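Local coordinates for protein aminotransferase, class IV (Brucella abortus, PDB 4TVI) that probably transfers amino groups between leucine, isoleucine or valine and 2-oxoglutarate, using pyridoxal 5'-phosphate as cofactor, at residues L94-L98 against M125-E129. Numbering follows the deposited sequence.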
ATOM      1  N   LEU A  94       1.987 -11.435   8.377  1.00 19.70           N
ATOM      2  CA  LEU A  94       2.729 -12.501   7.722  1.00 19.23           C
ATOM      3  C   LEU A  94       3.434 -13.354   8.755  1.00 22.87           C
ATOM      4  O   LEU A  94       3.552 -12.965   9.910  1.00 24.61           O
ATOM      5  CB  LEU A  94       3.740 -11.930   6.731  1.00 17.52           C
ATOM      6  CG  LEU A  94       3.171 -10.936   5.719  1.00 17.66           C
ATOM      7  CD1 LEU A  94       4.275 -10.380   4.833  1.00 17.87           C
ATOM      8  CD2 LEU A  94       2.090 -11.604   4.881  1.00 16.28           C
ATOM      9  N   GLU A  95       3.893 -14.526   8.338  1.00 24.51           N
ATOM     10  CA  GLU A  95       4.720 -15.350   9.207  1.00 22.59           C
ATOM     11  C   GLU A  95       6.083 -15.512   8.560  1.00 21.62           C
ATOM     12  O   GLU A  95       6.241 -16.324   7.647  1.00 20.94           O
ATOM     13  CB  GLU A  95       4.072 -16.712   9.462  1.00 25.69           C
ATOM     14  CG  GLU A  95       4.891 -17.606  10.373  1.00 34.32           C
ATOM     15  CD  GLU A  95       5.013 -17.054  11.784  1.00 40.78           C
ATOM     16  OE1 GLU A  95       4.094 -16.331  12.225  1.00 43.83           O
ATOM     17  OE2 GLU A  95       6.034 -17.340  12.448  1.00 42.12           O
ATOM     18  N   PRO A  96       7.071 -14.723   9.023  1.00 21.17           N
ATOM     19  CA  PRO A  96       8.419 -14.736   8.446  1.00 21.16           C
ATOM     20  C   PRO A  96       8.995 -16.143   8.392  1.00 20.72           C
ATOM     21  O   PRO A  96       8.870 -16.916   9.340  1.00 24.52           O
ATOM     22  CB  PRO A  96       9.227 -13.824   9.386  1.00 20.62           C
ATOM     23  CG  PRO A  96       8.378 -13.664  10.620  1.00 19.99           C
ATOM     24  CD  PRO A  96       6.963 -13.775  10.144  1.00 18.62           C
ATOM     25  N   THR A  97       9.602 -16.460   7.256  1.00 20.25           N
ATOM     26  CA  THR A  97      10.087 -17.796   6.949  1.00 20.94           C
ATOM     27  C   THR A  97      11.538 -18.018   7.376  1.00 21.43           C
ATOM     28  O   THR A  97      12.015 -19.152   7.399  1.00 20.77           O
ATOM     29  CB  THR A  97       9.957 -18.066   5.449  1.00 22.73           C
ATOM     30  OG1 THR A  97      10.612 -17.012   4.734  1.00 23.12           O
ATOM     31  CG2 THR A  97       8.482 -18.092   5.041  1.00 22.99           C
ATOM     32  N   LEU A  98      12.250 -16.929   7.666  1.00 19.55           N
ATOM     33  CA  LEU A  98      13.652 -17.011   8.080  1.00 19.75           C
ATOM     34  C   LEU A  98      13.914 -16.257   9.385  1.00 20.91           C
ATOM     35  O   LEU A  98      13.296 -15.229   9.658  1.00 19.87           O
ATOM     36  CB  LEU A  98      14.572 -16.472   6.983  1.00 20.06           C
ATOM     37  CG  LEU A  98      14.554 -17.163   5.619  1.00 24.14           C
ATOM     38  CD1 LEU A  98      15.446 -16.415   4.643  1.00 24.22           C
ATOM     39  CD2 LEU A  98      15.012 -18.601   5.759  1.00 26.22           C
ATOM     40  N   MET A 125      12.677  -9.064   1.442  1.00 15.11           N
ATOM     41  CA  MET A 125      11.251  -8.846   1.200  1.00 15.29           C
ATOM     42  C   MET A 125      10.400 -10.051   1.608  1.00 17.56           C
ATOM     43  O   MET A 125      10.737 -11.194   1.303  1.00 20.87           O
ATOM     44  CB  MET A 125      11.010  -8.518  -0.274  1.00 17.29           C
ATOM     45  CG  MET A 125      11.552  -7.165  -0.712  1.00 16.35           C
ATOM     46  SD  MET A 125      11.388  -6.882  -2.486  1.00 18.93           S
ATOM     47  CE  MET A 125      12.468  -8.158  -3.132  1.00 19.75           C
ATOM     48  N   TYR A 126       9.303  -9.777   2.306  1.00 15.99           N
ATOM     49  CA  TYR A 126       8.310 -10.782   2.672  1.00 17.29           C
ATOM     50  C   TYR A 126       6.953 -10.372   2.114  1.00 17.94           C
ATOM     51  O   TYR A 126       6.647  -9.182   2.064  1.00 18.84           O
ATOM     52  CB  TYR A 126       8.173 -10.926   4.184  1.00 19.05           C
ATOM     53  CG  TYR A 126       9.239 -11.705   4.913  1.00 18.36           C
ATOM     54  CD1 TYR A 126       9.461 -13.051   4.648  1.00 18.50           C
ATOM     55  CD2 TYR A 126       9.972 -11.108   5.927  1.00 18.39           C
ATOM     56  CE1 TYR A 126      10.421 -13.769   5.349  1.00 19.55           C
ATOM     57  CE2 TYR A 126      10.923 -11.811   6.628  1.00 19.93           C
ATOM     58  CZ  TYR A 126      11.148 -13.141   6.338  1.00 19.92           C
ATOM     59  OH  TYR A 126      12.103 -13.836   7.051  1.00 21.16           O
ATOM     60  N   TRP A 127       6.136 -11.348   1.727  1.00 15.48           N
ATOM     61  CA  TRP A 127       4.792 -11.074   1.226  1.00 15.47           C
ATOM     62  C   TRP A 127       3.921 -12.332   1.276  1.00 14.61           C
ATOM     63  O   TRP A 127       4.430 -13.448   1.371  1.00 16.77           O
ATOM     64  CB  TRP A 127       4.853 -10.537  -0.202  1.00 13.90           C
ATOM     65  CG  TRP A 127       5.266 -11.580  -1.207  1.00 18.27           C
ATOM     66  CD1 TRP A 127       4.441 -12.375  -1.954  1.00 19.58           C
ATOM     67  CD2 TRP A 127       6.606 -11.947  -1.561  1.00 17.48           C
ATOM     68  NE1 TRP A 127       5.187 -13.208  -2.756  1.00 21.80           N
ATOM     69  CE2 TRP A 127       6.519 -12.967  -2.531  1.00 18.83           C
ATOM     70  CE3 TRP A 127       7.872 -11.512  -1.150  1.00 20.12           C
ATOM     71  CZ2 TRP A 127       7.648 -13.554  -3.104  1.00 18.06           C
ATOM     72  CZ3 TRP A 127       8.996 -12.100  -1.721  1.00 21.37           C
ATOM     73  CH2 TRP A 127       8.874 -13.110  -2.686  1.00 18.76           C
ATOM     74  N   ALA A 128       2.609 -12.153   1.196  1.00 15.49           N
ATOM     75  CA  ALA A 128       1.698 -13.294   1.187  1.00 16.31           C
ATOM     76  C   ALA A 128       1.348 -13.694  -0.238  1.00 17.86           C
ATOM     77  O   ALA A 128       1.019 -12.842  -1.062  1.00 18.43           O
ATOM     78  CB  ALA A 128       0.435 -12.980   1.968  1.00 16.04           C
ATOM     79  N   GLU A 129       1.424 -14.992  -0.526  1.00 17.99           N
ATOM     80  CA  GLU A 129       1.019 -15.497  -1.834  1.00 20.92           C
ATOM     81  C   GLU A 129      -0.498 -15.692  -1.923  1.00 22.70           C
ATOM     82  O   GLU A 129      -1.077 -15.560  -3.000  1.00 21.67           O
ATOM     83  CB  GLU A 129       1.718 -16.818  -2.158  1.00 19.58           C
ATOM     84  CG  GLU A 129       3.130 -16.669  -2.681  1.00 19.57           C
ATOM     85  CD  GLU A 129       3.172 -16.033  -4.057  1.00 21.01           C
ATOM     86  OE1 GLU A 129       2.179 -16.163  -4.808  1.00 23.24           O
ATOM     87  OE2 GLU A 129       4.197 -15.397  -4.387  1.00 19.00           O
TER
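From strand 120-128 the side chain of Tyr126 reaches into the bend of residues 94-98, against Leu94, Pro96, Thr97 and Leu98. At its root, Tyr126 CB lies 4.0 Å from Leu94 CD1. With CG anti to its own carbonyl carbon (chi1 -78°), the ring then has one face covered by Pro96, whose CA lies 4.0 Å from the centroid of the Tyr126 ring and displaced from the ring's middle, a CH-pi contact. Further out, Thr97 OG1 comes in edge-on, within the plane of the ring, 3.3 Å from Tyr126 CE1, while Pro96 CB touches Tyr126 CZ at 3.7 Å. At the tip, Tyr126 OH accepts a rather bent hydrogen bond from Leu98 N (3.2 Å, 145°). Asn86 of helix 78-91 holds the same hydroxyl through OD1 and takes Leu98 O with ND2, tying loop and phenol to one amide. Leu94 forks over the strand backbone beside the tyrosine, CD1 against Trp127 CA at 3.7 Å and CD2 against Ala128 CB at 3.6 Å. Phe145 of the adjacent strand and Ile103 of helix 100-111 also pack on Tyr126. The contact thus seats the connection between helices 78-91 and 100-111 on the antiparallel sheet of the smaller, N-terminal domain of a fold-type IV, PLP-dependent aminotransferase.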